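Local coordinates for protein tyrosine--tRNA ligase (Archaeoglobus fulgidus, PDB 2CYB) that probably joins L-tyrosine to tRNA(Tyr) in two steps, first activating the amino acid with ATP to tyrosyl-AMP and then passing it to the acceptor end of the tRNA, at residues 34-39 with 164-169; 68-73 with 107-112; 171-176 with 200-205. One frame throughout, in Å; residues are numbered along the deposited sequence.

Contact 1: residues 34-39 with 164-169. With TYR (tyrosine), chain C.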
ATOM      1  N   ARG A  34     -26.303  10.817   5.981  1.00 40.40           N
ATOM      2  CA  ARG A  34     -25.011  11.453   6.189  1.00 36.20           C
ATOM      3  C   ARG A  34     -24.226  11.517   4.879  1.00 33.02           C
ATOM      4  O   ARG A  34     -24.126  10.525   4.148  1.00 35.78           O
ATOM      5  CB  ARG A  34     -24.206  10.676   7.236  1.00 41.06           C
ATOM      6  CG  ARG A  34     -22.889  11.324   7.625  1.00 40.54           C
ATOM      7  CD  ARG A  34     -22.192  10.517   8.706  1.00 42.08           C
ATOM      8  NE  ARG A  34     -22.962  10.493   9.947  1.00 41.87           N
ATOM      9  CZ  ARG A  34     -22.580   9.881  11.063  1.00 49.42           C
ATOM     10  NH1 ARG A  34     -21.425   9.225  11.110  1.00 35.49           N
ATOM     11  NH2 ARG A  34     -23.356   9.928  12.139  1.00 43.54           N
ATOM     12  N   ALA A  35     -23.691  12.697   4.584  1.00 35.53           N
ATOM     13  CA  ALA A  35     -22.897  12.909   3.380  1.00 37.91           C
ATOM     14  C   ALA A  35     -21.570  13.544   3.775  1.00 32.38           C
ATOM     15  O   ALA A  35     -21.454  14.159   4.837  1.00 36.59           O
ATOM     16  CB  ALA A  35     -23.638  13.820   2.411  1.00 34.67           C
ATOM     17  N   TYR A  36     -20.562  13.385   2.925  1.00 29.35           N
ATOM     18  CA  TYR A  36     -19.262  13.978   3.196  1.00 28.62           C
ATOM     19  C   TYR A  36     -18.525  14.254   1.903  1.00 25.50           C
ATOM     20  O   TYR A  36     -18.933  13.821   0.830  1.00 24.67           O
ATOM     21  CB  TYR A  36     -18.376  13.038   4.050  1.00 26.01           C
ATOM     22  CG  TYR A  36     -17.403  12.145   3.267  1.00 28.28           C
ATOM     23  CD1 TYR A  36     -16.034  12.134   3.572  1.00 30.00           C
ATOM     24  CD2 TYR A  36     -17.853  11.297   2.251  1.00 25.69           C
ATOM     25  CE1 TYR A  36     -15.142  11.300   2.887  1.00 31.24           C
ATOM     26  CE2 TYR A  36     -16.973  10.460   1.557  1.00 29.86           C
ATOM     27  CZ  TYR A  36     -15.621  10.465   1.884  1.00 30.22           C
ATOM     28  OH  TYR A  36     -14.761   9.621   1.218  1.00 26.07           O
ATOM     29  N   VAL A  37     -17.435  14.991   2.045  1.00 31.19           N
ATOM     30  CA  VAL A  37     -16.521  15.273   0.957  1.00 27.41           C
ATOM     31  C   VAL A  37     -15.188  15.248   1.676  1.00 29.21           C
ATOM     32  O   VAL A  37     -15.080  15.683   2.831  1.00 26.89           O
ATOM     33  CB  VAL A  37     -16.695  16.670   0.308  1.00 29.03           C
ATOM     34  CG1 VAL A  37     -15.616  16.846  -0.782  1.00 28.60           C
ATOM     35  CG2 VAL A  37     -18.077  16.808  -0.323  1.00 30.29           C
ATOM     36  N   GLY A  38     -14.181  14.708   1.011  1.00 26.70           N
ATOM     37  CA  GLY A  38     -12.865  14.670   1.612  1.00 26.51           C
ATOM     38  C   GLY A  38     -11.977  15.606   0.835  1.00 28.66           C
ATOM     39  O   GLY A  38     -12.135  15.747  -0.377  1.00 24.87           O
ATOM     40  N   TYR A  39     -11.052  16.260   1.530  1.00 26.93           N
ATOM     41  CA  TYR A  39     -10.126  17.182   0.883  1.00 29.74           C
ATOM     42  C   TYR A  39      -8.689  16.989   1.349  1.00 28.89           C
ATOM     43  O   TYR A  39      -8.431  16.910   2.550  1.00 29.84           O
ATOM     44  CB  TYR A  39     -10.489  18.638   1.194  1.00 29.16           C
ATOM     45  CG  TYR A  39     -11.875  19.077   0.787  1.00 35.07           C
ATOM     46  CD1 TYR A  39     -12.934  19.041   1.702  1.00 40.93           C
ATOM     47  CD2 TYR A  39     -12.123  19.579  -0.493  1.00 33.24           C
ATOM     48  CE1 TYR A  39     -14.203  19.501   1.355  1.00 34.08           C
ATOM     49  CE2 TYR A  39     -13.397  20.041  -0.850  1.00 27.59           C
ATOM     50  CZ  TYR A  39     -14.428  20.000   0.084  1.00 34.30           C
ATOM     51  OH  TYR A  39     -15.686  20.457  -0.244  1.00 34.29           O
ATOM     52  N   LEU A 164     -12.492   3.268   2.124  1.00 25.83           N
ATOM     53  CA  LEU A 164     -12.730   2.924   3.522  1.00 25.80           C
ATOM     54  C   LEU A 164     -13.194   4.099   4.364  1.00 29.78           C
ATOM     55  O   LEU A 164     -13.863   3.902   5.385  1.00 29.19           O
ATOM     56  CB  LEU A 164     -11.482   2.305   4.149  1.00 24.40           C
ATOM     57  CG  LEU A 164     -11.241   0.854   3.725  1.00 28.60           C
ATOM     58  CD1 LEU A 164      -9.861   0.397   4.212  1.00 25.88           C
ATOM     59  CD2 LEU A 164     -12.361  -0.034   4.296  1.00 30.64           C
ATOM     60  N   ASP A 165     -12.848   5.319   3.960  1.00 25.66           N
ATOM     61  CA  ASP A 165     -13.286   6.490   4.717  1.00 28.75           C
ATOM     62  C   ASP A 165     -14.809   6.558   4.709  1.00 28.03           C
ATOM     63  O   ASP A 165     -15.420   6.957   5.694  1.00 28.05           O
ATOM     64  CB  ASP A 165     -12.732   7.781   4.109  1.00 22.81           C
ATOM     65  CG  ASP A 165     -11.252   7.931   4.322  1.00 28.15           C
ATOM     66  OD1 ASP A 165     -10.624   8.653   3.525  1.00 27.08           O
ATOM     67  OD2 ASP A 165     -10.719   7.341   5.290  1.00 29.50           O
ATOM     68  N   ILE A 166     -15.416   6.165   3.591  1.00 27.56           N
ATOM     69  CA  ILE A 166     -16.868   6.188   3.462  1.00 29.80           C
ATOM     70  C   ILE A 166     -17.497   5.299   4.541  1.00 34.45           C
ATOM     71  O   ILE A 166     -18.413   5.717   5.254  1.00 33.86           O
ATOM     72  CB  ILE A 166     -17.308   5.693   2.061  1.00 27.05           C
ATOM     73  CG1 ILE A 166     -16.832   6.684   0.987  1.00 28.99           C
ATOM     74  CG2 ILE A 166     -18.824   5.547   2.010  1.00 28.59           C
ATOM     75  CD1 ILE A 166     -16.962   6.159  -0.425  1.00 29.66           C
ATOM     76  N   ALA A 167     -16.980   4.084   4.674  1.00 32.13           N
ATOM     77  CA  ALA A 167     -17.498   3.144   5.667  1.00 34.64           C
ATOM     78  C   ALA A 167     -17.201   3.558   7.104  1.00 33.49           C
ATOM     79  O   ALA A 167     -18.085   3.528   7.960  1.00 34.91           O
ATOM     80  CB  ALA A 167     -16.931   1.761   5.412  1.00 31.78           C
ATOM     81  N   HIS A 168     -15.960   3.940   7.376  1.00 32.17           N
ATOM     82  CA  HIS A 168     -15.589   4.317   8.732  1.00 29.12           C
ATOM     83  C   HIS A 168     -16.191   5.621   9.244  1.00 35.52           C
ATOM     84  O   HIS A 168     -16.258   5.831  10.455  1.00 36.12           O
ATOM     85  CB  HIS A 168     -14.065   4.319   8.870  1.00 33.23           C
ATOM     86  CG  HIS A 168     -13.476   2.943   8.937  1.00 29.10           C
ATOM     87  ND1 HIS A 168     -12.996   2.395  10.105  1.00 28.91           N
ATOM     88  CD2 HIS A 168     -13.350   1.982   7.990  1.00 23.30           C
ATOM     89  CE1 HIS A 168     -12.598   1.155   9.878  1.00 29.57           C
ATOM     90  NE2 HIS A 168     -12.803   0.879   8.602  1.00 30.03           N
ATOM     91  N   LEU A 169     -16.632   6.493   8.340  1.00 28.90           N
ATOM     92  CA  LEU A 169     -17.256   7.744   8.754  1.00 34.61           C
ATOM     93  C   LEU A 169     -18.784   7.589   8.764  1.00 34.92           C
ATOM     94  O   LEU A 169     -19.519   8.550   9.013  1.00 33.67           O
ATOM     95  CB  LEU A 169     -16.841   8.887   7.814  1.00 29.52           C
ATOM     96  CG  LEU A 169     -15.360   9.288   7.868  1.00 31.33           C
ATOM     97  CD1 LEU A 169     -15.042  10.237   6.714  1.00 36.55           C
ATOM     98  CD2 LEU A 169     -15.041   9.941   9.206  1.00 35.81           C
TER
HETATM   99  N   TYR C 401      -9.452  12.107  -3.553  1.00 23.64           N
HETATM  100  CA  TYR C 401      -9.991  13.435  -3.168  1.00 24.29           C
HETATM  101  C   TYR C 401      -9.459  14.532  -4.088  1.00 28.77           C
HETATM  102  O   TYR C 401      -9.832  15.697  -3.877  1.00 29.21           O
HETATM  103  CB  TYR C 401      -9.627  13.728  -1.709  1.00 27.15           C
HETATM  104  CG  TYR C 401     -10.250  12.723  -0.770  1.00 24.91           C
HETATM  105  CD1 TYR C 401      -9.469  11.968   0.107  1.00 25.85           C
HETATM  106  CD2 TYR C 401     -11.636  12.526  -0.765  1.00 22.90           C
HETATM  107  CE1 TYR C 401     -10.063  11.036   0.977  1.00 23.28           C
HETATM  108  CE2 TYR C 401     -12.231  11.611   0.084  1.00 26.77           C
HETATM  109  CZ  TYR C 401     -11.444  10.869   0.956  1.00 28.99           C
HETATM  110  OH  TYR C 401     -12.052   9.981   1.807  1.00 25.54           O
HETATM  111  OXT TYR C 401      -8.691  14.207  -5.018  1.00 29.79           O

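Contact 2: residues 68-73 with 107-112. With TYR (tyrosine), chain C.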
ATOM      1  N   VAL A  68     -16.955  16.820   6.958  1.00 28.99           N
ATOM      2  CA  VAL A  68     -15.914  17.330   6.080  1.00 33.40           C
ATOM      3  C   VAL A  68     -14.638  16.641   6.524  1.00 35.64           C
ATOM      4  O   VAL A  68     -14.186  16.823   7.653  1.00 35.26           O
ATOM      5  CB  VAL A  68     -15.712  18.847   6.214  1.00 34.65           C
ATOM      6  CG1 VAL A  68     -14.503  19.288   5.382  1.00 37.69           C
ATOM      7  CG2 VAL A  68     -16.959  19.580   5.746  1.00 36.64           C
ATOM      8  N   LEU A  69     -14.068  15.833   5.641  1.00 31.36           N
ATOM      9  CA  LEU A  69     -12.839  15.125   5.967  1.00 30.10           C
ATOM     10  C   LEU A  69     -11.610  15.877   5.484  1.00 34.61           C
ATOM     11  O   LEU A  69     -11.427  16.097   4.280  1.00 31.09           O
ATOM     12  CB  LEU A  69     -12.842  13.719   5.349  1.00 28.25           C
ATOM     13  CG  LEU A  69     -11.515  12.947   5.466  1.00 29.85           C
ATOM     14  CD1 LEU A  69     -11.208  12.655   6.932  1.00 27.70           C
ATOM     15  CD2 LEU A  69     -11.615  11.652   4.678  1.00 30.07           C
ATOM     16  N   LEU A  70     -10.786  16.297   6.435  1.00 25.66           N
ATOM     17  CA  LEU A  70      -9.536  16.963   6.122  1.00 31.70           C
ATOM     18  C   LEU A  70      -8.614  15.742   6.038  1.00 33.53           C
ATOM     19  O   LEU A  70      -8.125  15.243   7.047  1.00 28.39           O
ATOM     20  CB  LEU A  70      -9.135  17.898   7.265  1.00 30.85           C
ATOM     21  CG  LEU A  70     -10.132  19.051   7.493  1.00 37.30           C
ATOM     22  CD1 LEU A  70      -9.929  19.674   8.861  1.00 33.24           C
ATOM     23  CD2 LEU A  70      -9.955  20.093   6.409  1.00 37.45           C
ATOM     24  N   ALA A  71      -8.416  15.247   4.820  1.00 27.94           N
ATOM     25  CA  ALA A  71      -7.619  14.047   4.589  1.00 26.68           C
ATOM     26  C   ALA A  71      -6.119  14.277   4.614  1.00 25.89           C
ATOM     27  O   ALA A  71      -5.467  14.239   3.573  1.00 23.48           O
ATOM     28  CB  ALA A  71      -8.037  13.414   3.244  1.00 27.40           C
ATOM     29  N   ASP A  72      -5.556  14.480   5.805  1.00 22.59           N
ATOM     30  CA  ASP A  72      -4.131  14.743   5.920  1.00 24.67           C
ATOM     31  C   ASP A  72      -3.230  13.590   5.496  1.00 25.58           C
ATOM     32  O   ASP A  72      -2.193  13.817   4.889  1.00 30.85           O
ATOM     33  CB  ASP A  72      -3.770  15.187   7.352  1.00 28.95           C
ATOM     34  CG  ASP A  72      -4.278  14.232   8.422  1.00 32.61           C
ATOM     35  OD1 ASP A  72      -3.834  14.373   9.581  1.00 40.16           O
ATOM     36  OD2 ASP A  72      -5.124  13.359   8.129  1.00 30.86           O
ATOM     37  N   ILE A  73      -3.613  12.360   5.821  1.00 28.23           N
ATOM     38  CA  ILE A  73      -2.802  11.214   5.420  1.00 27.21           C
ATOM     39  C   ILE A  73      -2.835  11.091   3.892  1.00 24.90           C
ATOM     40  O   ILE A  73      -1.813  10.817   3.271  1.00 24.84           O
ATOM     41  CB  ILE A  73      -3.324   9.913   6.040  1.00 23.05           C
ATOM     42  CG1 ILE A  73      -3.318  10.027   7.571  1.00 36.16           C
ATOM     43  CG2 ILE A  73      -2.466   8.739   5.586  1.00 29.15           C
ATOM     44  CD1 ILE A  73      -1.975  10.348   8.157  1.00 38.10           C
ATOM     45  N   ALA A 107     -21.732  21.400  10.079  1.00 46.01           N
ATOM     46  CA  ALA A 107     -20.832  20.358   9.594  1.00 42.40           C
ATOM     47  C   ALA A 107     -19.812  19.904  10.639  1.00 42.27           C
ATOM     48  O   ALA A 107     -19.346  20.698  11.456  1.00 40.74           O
ATOM     49  CB  ALA A 107     -20.110  20.851   8.347  1.00 36.40           C
ATOM     50  N   LYS A 108     -19.465  18.621  10.593  1.00 40.43           N
ATOM     51  CA  LYS A 108     -18.496  18.039  11.518  1.00 38.74           C
ATOM     52  C   LYS A 108     -17.169  17.818  10.803  1.00 39.39           C
ATOM     53  O   LYS A 108     -17.099  17.048   9.843  1.00 41.46           O
ATOM     54  CB  LYS A 108     -19.017  16.701  12.046  1.00 38.68           C
ATOM     55  CG  LYS A 108     -18.080  15.993  13.023  1.00 46.32           C
ATOM     56  CD  LYS A 108     -18.693  14.685  13.511  1.00 55.54           C
ATOM     57  CE  LYS A 108     -17.902  14.071  14.656  1.00 58.64           C
ATOM     58  NZ  LYS A 108     -16.515  13.713  14.260  1.00 69.53           N
ATOM     59  N   PHE A 109     -16.120  18.490  11.268  1.00 32.60           N
ATOM     60  CA  PHE A 109     -14.806  18.338  10.662  1.00 37.34           C
ATOM     61  C   PHE A 109     -14.044  17.187  11.305  1.00 41.48           C
ATOM     62  O   PHE A 109     -14.000  17.058  12.531  1.00 36.56           O
ATOM     63  CB  PHE A 109     -13.997  19.635  10.780  1.00 39.20           C
ATOM     64  CG  PHE A 109     -14.551  20.767   9.959  1.00 40.12           C
ATOM     65  CD1 PHE A 109     -15.699  21.442  10.363  1.00 43.04           C
ATOM     66  CD2 PHE A 109     -13.953  21.125   8.753  1.00 37.84           C
ATOM     67  CE1 PHE A 109     -16.248  22.451   9.576  1.00 47.35           C
ATOM     68  CE2 PHE A 109     -14.491  22.130   7.957  1.00 43.56           C
ATOM     69  CZ  PHE A 109     -15.641  22.796   8.366  1.00 45.95           C
ATOM     70  N   VAL A 110     -13.458  16.341  10.462  1.00 34.50           N
ATOM     71  CA  VAL A 110     -12.691  15.192  10.932  1.00 33.72           C
ATOM     72  C   VAL A 110     -11.313  15.169  10.278  1.00 37.65           C
ATOM     73  O   VAL A 110     -11.170  15.449   9.084  1.00 30.68           O
ATOM     74  CB  VAL A 110     -13.424  13.862  10.606  1.00 35.97           C
ATOM     75  CG1 VAL A 110     -12.545  12.664  10.963  1.00 34.69           C
ATOM     76  CG2 VAL A 110     -14.729  13.790  11.378  1.00 40.07           C
ATOM     77  N   LEU A 111     -10.294  14.866  11.074  1.00 33.31           N
ATOM     78  CA  LEU A 111      -8.934  14.764  10.560  1.00 37.44           C
ATOM     79  C   LEU A 111      -8.701  13.283  10.274  1.00 32.14           C
ATOM     80  O   LEU A 111      -8.913  12.437  11.141  1.00 33.08           O
ATOM     81  CB  LEU A 111      -7.912  15.248  11.595  1.00 36.71           C
ATOM     82  CG  LEU A 111      -7.002  16.433  11.255  1.00 45.78           C
ATOM     83  CD1 LEU A 111      -5.969  16.589  12.363  1.00 45.43           C
ATOM     84  CD2 LEU A 111      -6.300  16.225   9.924  1.00 38.36           C
ATOM     85  N   GLY A 112      -8.281  12.966   9.056  1.00 31.79           N
ATOM     86  CA  GLY A 112      -8.039  11.575   8.712  1.00 31.68           C
ATOM     87  C   GLY A 112      -7.182  10.841   9.735  1.00 23.11           C
ATOM     88  O   GLY A 112      -7.525   9.732  10.150  1.00 29.42           O
TER
HETATM   89  N   TYR C 401      -9.452  12.107  -3.553  1.00 23.64           N
HETATM   90  CA  TYR C 401      -9.991  13.435  -3.168  1.00 24.29           C
HETATM   91  C   TYR C 401      -9.459  14.532  -4.088  1.00 28.77           C
HETATM   92  O   TYR C 401      -9.832  15.697  -3.877  1.00 29.21           O
HETATM   93  CB  TYR C 401      -9.627  13.728  -1.709  1.00 27.15           C
HETATM   94  CG  TYR C 401     -10.250  12.723  -0.770  1.00 24.91           C
HETATM   95  CD1 TYR C 401      -9.469  11.968   0.107  1.00 25.85           C
HETATM   96  CD2 TYR C 401     -11.636  12.526  -0.765  1.00 22.90           C
HETATM   97  CE1 TYR C 401     -10.063  11.036   0.977  1.00 23.28           C
HETATM   98  CE2 TYR C 401     -12.231  11.611   0.084  1.00 26.77           C
HETATM   99  CZ  TYR C 401     -11.444  10.869   0.956  1.00 28.99           C
HETATM  100  OH  TYR C 401     -12.052   9.981   1.807  1.00 25.54           O
HETATM  101  OXT TYR C 401      -8.691  14.207  -5.018  1.00 29.79           O

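Contact 3: residues 171-176 with 200-205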
ATOM      1  N   VAL A 171     -20.794   7.133   6.292  1.00 37.02           N
ATOM      2  CA  VAL A 171     -21.350   7.948   5.224  1.00 34.99           C
ATOM      3  C   VAL A 171     -22.335   7.196   4.333  1.00 35.11           C
ATOM      4  O   VAL A 171     -22.096   6.054   3.943  1.00 34.06           O
ATOM      5  CB  VAL A 171     -20.195   8.543   4.374  1.00 33.57           C
ATOM      6  CG1 VAL A 171     -20.721   9.142   3.077  1.00 35.02           C
ATOM      7  CG2 VAL A 171     -19.471   9.594   5.188  1.00 35.10           C
ATOM      8  N   ASP A 172     -23.457   7.847   4.029  1.00 32.69           N
ATOM      9  CA  ASP A 172     -24.485   7.265   3.173  1.00 36.90           C
ATOM     10  C   ASP A 172     -24.342   7.795   1.755  1.00 32.06           C
ATOM     11  O   ASP A 172     -24.627   7.090   0.785  1.00 34.67           O
ATOM     12  CB  ASP A 172     -25.878   7.613   3.704  1.00 39.74           C
ATOM     13  CG  ASP A 172     -26.108   7.085   5.099  1.00 39.96           C
ATOM     14  OD1 ASP A 172     -26.315   7.898   6.028  1.00 44.82           O
ATOM     15  OD2 ASP A 172     -26.067   5.849   5.261  1.00 42.12           O
ATOM     16  N   LEU A 173     -23.898   9.045   1.650  1.00 34.66           N
ATOM     17  CA  LEU A 173     -23.719   9.702   0.361  1.00 31.26           C
ATOM     18  C   LEU A 173     -22.315  10.285   0.222  1.00 30.56           C
ATOM     19  O   LEU A 173     -21.938  11.209   0.944  1.00 31.21           O
ATOM     20  CB  LEU A 173     -24.754  10.823   0.197  1.00 32.82           C
ATOM     21  CG  LEU A 173     -24.657  11.665  -1.081  1.00 32.39           C
ATOM     22  CD1 LEU A 173     -24.987  10.808  -2.288  1.00 31.60           C
ATOM     23  CD2 LEU A 173     -25.607  12.848  -0.994  1.00 38.17           C
ATOM     24  N   ALA A 174     -21.540   9.732  -0.706  1.00 34.18           N
ATOM     25  CA  ALA A 174     -20.181  10.217  -0.957  1.00 33.22           C
ATOM     26  C   ALA A 174     -20.266  11.289  -2.042  1.00 28.13           C
ATOM     27  O   ALA A 174     -20.703  11.013  -3.153  1.00 31.91           O
ATOM     28  CB  ALA A 174     -19.292   9.069  -1.430  1.00 31.10           C
ATOM     29  N   VAL A 175     -19.840  12.501  -1.717  1.00 27.17           N
ATOM     30  CA  VAL A 175     -19.869  13.602  -2.671  1.00 28.31           C
ATOM     31  C   VAL A 175     -18.446  13.922  -3.137  1.00 27.53           C
ATOM     32  O   VAL A 175     -17.513  13.943  -2.336  1.00 27.81           O
ATOM     33  CB  VAL A 175     -20.469  14.879  -2.033  1.00 30.94           C
ATOM     34  CG1 VAL A 175     -20.481  16.008  -3.047  1.00 29.58           C
ATOM     35  CG2 VAL A 175     -21.886  14.604  -1.532  1.00 33.49           C
ATOM     36  N   GLY A 176     -18.284  14.165  -4.434  1.00 27.03           N
ATOM     37  CA  GLY A 176     -16.968  14.508  -4.943  1.00 29.02           C
ATOM     38  C   GLY A 176     -17.023  14.872  -6.408  1.00 29.33           C
ATOM     39  O   GLY A 176     -18.049  14.681  -7.062  1.00 25.38           O
ATOM     40  N   VAL A 200     -24.069   5.701  -1.831  1.00 36.36           N
ATOM     41  CA  VAL A 200     -24.730   6.422  -2.902  1.00 31.92           C
ATOM     42  C   VAL A 200     -23.675   7.486  -3.205  1.00 32.84           C
ATOM     43  O   VAL A 200     -23.026   7.992  -2.284  1.00 33.16           O
ATOM     44  CB  VAL A 200     -26.015   7.109  -2.406  1.00 40.85           C
ATOM     45  CG1 VAL A 200     -26.721   7.791  -3.566  1.00 42.12           C
ATOM     46  CG2 VAL A 200     -26.929   6.085  -1.732  1.00 39.25           C
ATOM     47  N   CYS A 201     -23.486   7.811  -4.478  1.00 32.97           N
ATOM     48  CA  CYS A 201     -22.491   8.808  -4.852  1.00 34.30           C
ATOM     49  C   CYS A 201     -23.090   9.961  -5.658  1.00 37.01           C
ATOM     50  O   CYS A 201     -23.938   9.753  -6.528  1.00 37.48           O
ATOM     51  CB  CYS A 201     -21.376   8.146  -5.660  1.00 31.36           C
ATOM     52  SG  CYS A 201     -20.622   6.736  -4.801  1.00 36.39           S
ATOM     53  N   LEU A 202     -22.648  11.176  -5.347  1.00 33.36           N
ATOM     54  CA  LEU A 202     -23.104  12.370  -6.053  1.00 32.46           C
ATOM     55  C   LEU A 202     -21.855  13.044  -6.605  1.00 33.14           C
ATOM     56  O   LEU A 202     -20.968  13.436  -5.850  1.00 30.14           O
ATOM     57  CB  LEU A 202     -23.836  13.317  -5.099  1.00 35.10           C
ATOM     58  CG  LEU A 202     -24.446  14.569  -5.747  1.00 41.62           C
ATOM     59  CD1 LEU A 202     -25.568  15.097  -4.877  1.00 39.13           C
ATOM     60  CD2 LEU A 202     -23.376  15.634  -5.953  1.00 43.06           C
ATOM     61  N   HIS A 203     -21.779  13.174  -7.921  1.00 32.22           N
ATOM     62  CA  HIS A 203     -20.605  13.772  -8.538  1.00 29.59           C
ATOM     63  C   HIS A 203     -20.847  15.150  -9.133  1.00 30.46           C
ATOM     64  O   HIS A 203     -21.840  15.381  -9.819  1.00 33.29           O
ATOM     65  CB  HIS A 203     -20.071  12.839  -9.615  1.00 26.18           C
ATOM     66  CG  HIS A 203     -19.655  11.499  -9.092  1.00 32.27           C
ATOM     67  ND1 HIS A 203     -19.883  10.326  -9.779  1.00 29.66           N
ATOM     68  CD2 HIS A 203     -19.013  11.149  -7.954  1.00 28.60           C
ATOM     69  CE1 HIS A 203     -19.400   9.311  -9.086  1.00 34.60           C
ATOM     70  NE2 HIS A 203     -18.867   9.783  -7.975  1.00 32.58           N
ATOM     71  N   THR A 204     -19.924  16.062  -8.863  1.00 32.11           N
ATOM     72  CA  THR A 204     -20.020  17.417  -9.390  1.00 32.79           C
ATOM     73  C   THR A 204     -19.115  17.503 -10.614  1.00 31.07           C
ATOM     74  O   THR A 204     -18.144  16.756 -10.740  1.00 27.78           O
ATOM     75  CB  THR A 204     -19.564  18.443  -8.351  1.00 31.02           C
ATOM     76  OG1 THR A 204     -18.250  18.101  -7.893  1.00 36.01           O
ATOM     77  CG2 THR A 204     -20.515  18.456  -7.164  1.00 36.76           C
ATOM     78  N   PRO A 205     -19.431  18.405 -11.549  1.00 30.81           N
ATOM     79  CA  PRO A 205     -18.581  18.514 -12.735  1.00 31.24           C
ATOM     80  C   PRO A 205     -17.218  19.108 -12.402  1.00 26.97           C
ATOM     81  O   PRO A 205     -17.054  19.773 -11.379  1.00 31.55           O
ATOM     82  CB  PRO A 205     -19.399  19.413 -13.664  1.00 36.68           C
ATOM     83  CG  PRO A 205     -20.164  20.280 -12.711  1.00 32.73           C
ATOM     84  CD  PRO A 205     -20.591  19.310 -11.634  1.00 32.67           C
TER

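Contact 1: residues 34-39 with 164-169
Tyr-36, on strand 34-39, reaches with its ring to the end of helix 154-168, touching Ile-166 and Leu-169, the residue just after the helix, while its hydroxyl reaches the bound tyrosine. This end is buried and close. Methyl CD1 of Leu-169 lies 3.8 Å from Tyr-36 CD1, and on the CE2 side CG1 of Ile-166 lies 3.8 Å from Tyr-36 CE2; each aliphatic side chain crosses that of Tyr-36 at about a right angle. A chi1 of 95°, away from the usual staggered values, swings the ring out to the helix. Beyond it the ligand hydroxyl OH donates to Asp-165 OD1 at 2.6 Å and lies near the plane of the Tyr-36 ring, 2.8 Å from Tyr-36 OH. The other carboxylate oxygen, OD2, accepts a hydrogen bond from Gln-116 NE2.

The partly exposed end rests on one polar bond. Arg-34, extended at first with CG anti to the backbone N (chi1 -175°) and bent at chi3, brings NH1 2.9 Å from Leu-169 O. The oxygen lies in the guanidinium plane, whereas the nitrogen stands above the carbonyl plane; Glu-65 forms a salt bridge with NE. Arg-34 thus ties the strand to the first residue after the helix, while Tyr-36 and Asp-165 both meet the phenol hydroxyl, consistent with selecting tyrosine over phenylalanine.

Contact 2: residues 68-73 with 107-112
Strands 65-70 and 108-111 form the parallel edge pair of the Rossmann-fold sheet, with 108-111 the outermost strand within the chain and Val-68, Leu-69 and Leu-70 level with Phe-109, Val-110 and Leu-111. Four backbone bonds hold the pair: Val-68 N to Lys-108 O, Val-110 N to Val-68 O, Leu-70 N to Val-110 O at 2.8 Å, and Gly-112 N to Leu-70 O at 3.0 Å. Leu-70 O takes a second bond from Asp-72 N, the two donors arriving from opposite faces of its carbonyl plane, where the chain makes an inverse gamma turn centred on Ala-71 and enters helix 72-77.

On one face of the sheet Val-68 and Phe-109 lie side by side. CB of Val-68 stands over the phenyl face, 4.2 Å from the centroid of the Phe-109 ring, in a CH-pi contact, and CD1 of Leu-70 comes to the ring edge. Helix 83-99 packs on Phe-109 through Lys-94 and Phe-97. Farther along, the side chains of Leu-111 and Asp-72 cross at about a right angle, Leu-111 CD2 pressed to 3.1 Å from Asp-72 OD1, a tight fit that goes with an unstaggered chi1 of -120° in Leu-111; OD1 is hydrogen-bonded to Ser-113.

The other face carries Leu-69. Its chi2 of 65° turns CD1 toward strand 108-111, 3.5 Å from Val-110 O, while CD2 approaches the ligand hydroxyl OH at 3.4 Å. Ala-71 CB lies 3.7 Å from CD1 of the ligand. Leu-69 and Ala-71 thus give the substrate ring an apolar wall: nonpolar carbon borders the phenol here, and its hydroxyl is hydrogen-bonded to Asp-165 and Tyr-36.

Contact 3: residues 171-176 with 200-205
Leu-173 and Val-200 open a parallel strand pair in which Ala-174, Val-175 and Gly-176 are level with Cys-201, Leu-202 and His-203. Backbone hydrogen bonds run the whole length: Val-200 N to Asp-172 O, Ala-174 N to Val-200 O at 2.8 Å, Leu-202 N to Ala-174 O, Gly-176 N to Leu-202 O, and Thr-204 N to Gly-176 O at 2.9 Å. CA-H...O contacts lie between them, among them His-203 CA to Gly-176 O at 3.1 Å.

Apolar contacts gather on the face of Leu-173, Val-175, Val-200 and Leu-202. With chi2 at 67°, Leu-173 turns CD1 over the neighbouring strand, 3.7 Å from Val-200 CG1 and 3.9 Å from Leu-202 CB. Val-175 and Leu-202 point the same way, CG1 of the former 4.1 Å from CD2 of the latter. On the reverse face Ala-174 CB and Cys-201 SG meet more loosely, at 4.3 Å.

The His-203 ring has Gly-176 O at its edge, near its plane, and is held from outside by Glu-16 at ND1 and His-184 at NE2. Helix 181-190 makes the right-handed beta-alpha-beta crossover between the strands and covers Ala-174 and Cys-201, while helix 47-61 packs on Leu-173, Val-175 and Leu-202.

Overall arrangement
All three contacts reach one mixed sheet, whose parallel strands run in the order 200-204, 173-177, 34-39, 65-70, 108-111; strand 16-18 flanks 200-204. The centre of contact 1 is about 9 Å from those of the other two, whereas the centres of contacts 2 and 3 are about 16 Å apart, without touching. Strand 34-39 makes both joins: Tyr-39 N lies 2.8 Å from Leu-69 O, and Arg-34 O lies 2.9 Å from Leu-173 N. Contacts 1 and 2 both touch the bound tyrosine, Asp-165 OD1 coming 3.4 Å from Leu-69 CD2. Contact 3 stands farther back, Gly-176 CA about 7 Å from the nearest ligand atom. Tyr-158, Gln-162 and Gln-180 also hydrogen-bond the ligand.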